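Local coordinates for protein ATP:cob(I)alamin adenosyltransferase (Salmonella enterica subsp. enterica serovar Livingstone, PDB 5CX7) that probably converts cob(I)alamin to adenosylcobalamin, the cofactor of propanediol dehydratase, and binds heme through its C-terminal domain, at residues 23-28 / 50-55. Numbering follows the deposited sequence.
Sequences AAVERA and WRMPDA. With HEM (protoporphyrin IX containing Fe), chain B.
Val25 and Met52 meet where helix 14-31 lies against the end of strand 46-51 in this HbpS-like, GAF-clan domain, a helix-on-sheet packing that also builds one wall of the heme pocket. The principle illustrated is that one apolar side chain can serve the core and a cofactor at once. In Val25, CG1, placed anti to the backbone N (chi1 167°), lies 3.6 Å from CBC of a heme vinyl group and also faces SD of Met52 at 4.3 Å, whereas CG2 turns to the indole, 3.8 Å from CD1 of Trp50. The valine and indole side chains cross at about a right angle, with CG2 reaching the five-membered ring obliquely. Trp50 itself packs against the heme: the methyl carbon CMC sits over the centre of one indole face, 3.8 Å above the plane, and CE3 lies 3.4 Å from CBB, the terminal carbon of the second vinyl group. Both residues therefore touch the porphyrin's periphery, while its iron is probably ligated by His18, earlier on helix 14-31. Trp50 also pairs in antiparallel fashion with a strand of a second subunit, so the sheet continues across that interface. No hydrogen bond crosses between the two segments; their side chains meet through apolar contacts. Just past the strand, a type II turn from Met52 to Ala55 reverses the chain as Met52 reaches back to the helix. Its extended run to SD (chi2 171°) puts the sulfur 3.6 Å from CB of Ala28, and the bend at chi3 (63°) then leaves CE 4.0 Å from that same CB.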
loop_
_atom_site.group_PDB
_atom_site.type_symbol
_atom_site.label_atom_id
_atom_site.label_comp_id
_atom_site.label_asym_id
_atom_site.label_seq_id
_atom_site.Cartn_x
_atom_site.Cartn_y
_atom_site.Cartn_z
ATOM N N ALA E 23 33.406 -4.851 -9.406
ATOM C CA ALA E 23 34.069 -5.676 -8.402
ATOM C C ALA E 23 33.069 -6.558 -7.681
ATOM O O ALA E 23 33.402 -7.708 -7.365
ATOM C CB ALA E 23 34.799 -4.827 -7.391
ATOM N N ALA E 24 31.846 -6.059 -7.421
ATOM C CA ALA E 24 30.853 -6.894 -6.767
ATOM C C ALA E 24 30.500 -8.053 -7.664
ATOM O O ALA E 24 30.450 -9.213 -7.226
ATOM C CB ALA E 24 29.573 -6.094 -6.404
ATOM N N VAL E 25 30.208 -7.787 -8.921
ATOM C CA VAL E 25 29.831 -8.848 -9.859
ATOM C C VAL E 25 30.970 -9.862 -10.048
ATOM O O VAL E 25 30.747 -11.086 -10.044
ATOM C CB VAL E 25 29.423 -8.245 -11.206
ATOM C CG1 VAL E 25 29.310 -9.286 -12.328
ATOM C CG2 VAL E 25 28.095 -7.513 -11.092
ATOM N N GLU E 26 32.205 -9.365 -10.211
ATOM C CA GLU E 26 33.381 -10.259 -10.319
ATOM C C GLU E 26 33.503 -11.200 -9.099
ATOM O O GLU E 26 33.749 -12.396 -9.248
ATOM C CB GLU E 26 34.673 -9.454 -10.544
ATOM C CG GLU E 26 34.708 -8.926 -11.985
ATOM C CD GLU E 26 35.902 -8.016 -12.283
ATOM O OE1 GLU E 26 36.718 -7.751 -11.350
ATOM O OE2 GLU E 26 36.003 -7.540 -13.437
ATOM N N ARG E 27 33.380 -10.655 -7.904
ATOM C CA ARG E 27 33.452 -11.451 -6.709
ATOM C C ARG E 27 32.309 -12.483 -6.621
ATOM O O ARG E 27 32.545 -13.653 -6.249
ATOM C CB ARG E 27 33.461 -10.559 -5.439
ATOM C CG ARG E 27 33.617 -11.301 -4.133
ATOM C CD ARG E 27 34.881 -12.206 -4.192
ATOM N NE ARG E 27 35.053 -12.877 -2.926
ATOM C CZ ARG E 27 35.800 -13.973 -2.735
ATOM N NH1 ARG E 27 36.473 -14.529 -3.739
ATOM N NH2 ARG E 27 35.846 -14.560 -1.508
ATOM N N ALA E 28 31.068 -12.047 -6.959
ATOM C CA ALA E 28 29.967 -12.995 -7.002
ATOM C C ALA E 28 30.222 -14.144 -8.015
ATOM O O ALA E 28 29.943 -15.334 -7.726
ATOM C CB ALA E 28 28.674 -12.257 -7.354
ATOM N N TRP E 50 22.174 -3.664 -10.545
ATOM C CA TRP E 50 22.574 -4.696 -11.502
ATOM C C TRP E 50 22.216 -6.058 -11.021
ATOM O O TRP E 50 22.544 -6.468 -9.927
ATOM C CB TRP E 50 24.121 -4.645 -11.702
ATOM C CG TRP E 50 24.552 -5.554 -12.789
ATOM C CD1 TRP E 50 24.738 -6.902 -12.706
ATOM C CD2 TRP E 50 24.727 -5.216 -14.157
ATOM N NE1 TRP E 50 25.098 -7.413 -13.933
ATOM C CE2 TRP E 50 25.092 -6.398 -14.842
ATOM C CE3 TRP E 50 24.661 -4.018 -14.872
ATOM C CZ2 TRP E 50 25.382 -6.414 -16.195
ATOM C CZ3 TRP E 50 24.985 -4.040 -16.242
ATOM C CH2 TRP E 50 25.294 -5.211 -16.879
ATOM N N ARG E 51 21.444 -6.798 -11.826
ATOM C CA ARG E 51 21.023 -8.124 -11.472
ATOM C C ARG E 51 21.711 -9.147 -12.319
ATOM O O ARG E 51 21.581 -9.129 -13.535
ATOM C CB ARG E 51 19.513 -8.328 -11.676
ATOM C CG ARG E 51 19.029 -9.751 -11.439
ATOM C CD ARG E 51 17.486 -9.895 -11.523
ATOM N NE ARG E 51 17.100 -11.269 -11.176
ATOM C CZ ARG E 51 16.983 -12.305 -12.003
ATOM N NH1 ARG E 51 17.152 -12.183 -13.318
ATOM N NH2 ARG E 51 16.632 -13.500 -11.507
ATOM N N MET E 52 22.338 -10.079 -11.675
ATOM C CA MET E 52 22.991 -11.212 -12.371
ATOM C C MET E 52 21.963 -12.270 -12.712
ATOM O O MET E 52 20.964 -12.456 -11.968
ATOM C CB MET E 52 24.096 -11.807 -11.531
ATOM C CG MET E 52 25.209 -10.853 -11.225
ATOM S SD MET E 52 26.400 -11.453 -10.038
ATOM C CE MET E 52 27.060 -12.880 -10.951
ATOM N N PRO E 53 22.160 -12.950 -13.856
ATOM C CA PRO E 53 21.179 -13.968 -14.240
ATOM C C PRO E 53 20.950 -15.010 -13.144
ATOM O O PRO E 53 21.874 -15.411 -12.463
ATOM C CB PRO E 53 21.794 -14.614 -15.509
ATOM C CG PRO E 53 22.752 -13.626 -16.021
ATOM C CD PRO E 53 23.283 -12.848 -14.828
ATOM N N ASP E 54 19.681 -15.388 -12.959
ATOM C CA ASP E 54 19.250 -16.376 -11.978
ATOM C C ASP E 54 19.407 -15.978 -10.515
ATOM O O ASP E 54 19.197 -16.822 -9.643
ATOM C CB ASP E 54 19.921 -17.741 -12.185
ATOM C CG ASP E 54 19.667 -18.317 -13.550
ATOM O OD1 ASP E 54 18.515 -18.298 -13.998
ATOM O OD2 ASP E 54 20.645 -18.808 -14.167
ATOM N N ALA E 55 19.675 -14.713 -10.218
ATOM C CA ALA E 55 19.634 -14.282 -8.822
ATOM C C ALA E 55 18.241 -14.544 -8.223
ATOM O O ALA E 55 17.203 -14.396 -8.887
ATOM C CB ALA E 55 19.974 -12.810 -8.684
HETATM C CHA HEM B . 33.920 -0.076 -19.421
HETATM C CHB HEM B . 29.661 2.055 -18.411
HETATM C CHC HEM B . 28.646 -1.868 -15.777
HETATM C CHD HEM B . 32.680 -4.084 -17.171
HETATM C C1A HEM B . 32.889 0.801 -19.316
HETATM C C2A HEM B . 32.927 2.112 -19.814
HETATM C C3A HEM B . 31.731 2.709 -19.522
HETATM C C4A HEM B . 30.920 1.786 -18.869
HETATM C CMA HEM B . 31.325 4.138 -19.840
HETATM C CAA HEM B . 34.095 2.796 -20.513
HETATM C CBA HEM B . 34.807 3.631 -19.417
HETATM C CGA HEM B . 36.305 3.719 -19.578
HETATM O O1A HEM B . 36.802 4.777 -20.046
HETATM O O2A HEM B . 37.026 2.749 -19.222
HETATM C C1B HEM B . 28.988 1.155 -17.610
HETATM C C2B HEM B . 27.740 1.412 -17.041
HETATM C C3B HEM B . 27.440 0.312 -16.295
HETATM C C4B HEM B . 28.577 -0.634 -16.406
HETATM C CMB HEM B . 26.945 2.704 -17.274
HETATM C CAB HEM B . 26.167 0.190 -15.557
HETATM C CBB HEM B . 25.736 -0.818 -14.836
HETATM C C1C HEM B . 29.649 -2.815 -15.897
HETATM C C2C HEM B . 29.648 -4.084 -15.243
HETATM C C3C HEM B . 30.826 -4.722 -15.667
HETATM C C4C HEM B . 31.494 -3.806 -16.552
HETATM C CMC HEM B . 28.579 -4.632 -14.282
HETATM C CAC HEM B . 31.410 -6.068 -15.352
HETATM C CBC HEM B . 30.889 -6.990 -14.582
HETATM C C1D HEM B . 33.314 -3.109 -17.908
HETATM C C2D HEM B . 34.624 -3.454 -18.468
HETATM C C3D HEM B . 35.022 -2.328 -19.098
HETATM C C4D HEM B . 33.915 -1.345 -18.925
HETATM C CMD HEM B . 35.332 -4.794 -18.345
HETATM C CAD HEM B . 36.328 -2.158 -19.882
HETATM C CBD HEM B . 37.600 -2.197 -19.031
HETATM C CGD HEM B . 38.291 -0.855 -18.927
HETATM O O1D HEM B . 39.540 -0.753 -19.168
HETATM O O2D HEM B . 37.622 0.144 -18.559
HETATM N NA HEM B . 31.643 0.624 -18.706
HETATM N NB HEM B . 29.429 -0.039 -17.218
HETATM N NC HEM B . 30.794 -2.646 -16.630
HETATM N ND HEM B . 32.925 -1.834 -18.194
HETATM FE FE HEM B . 31.256 -0.936 -17.717
#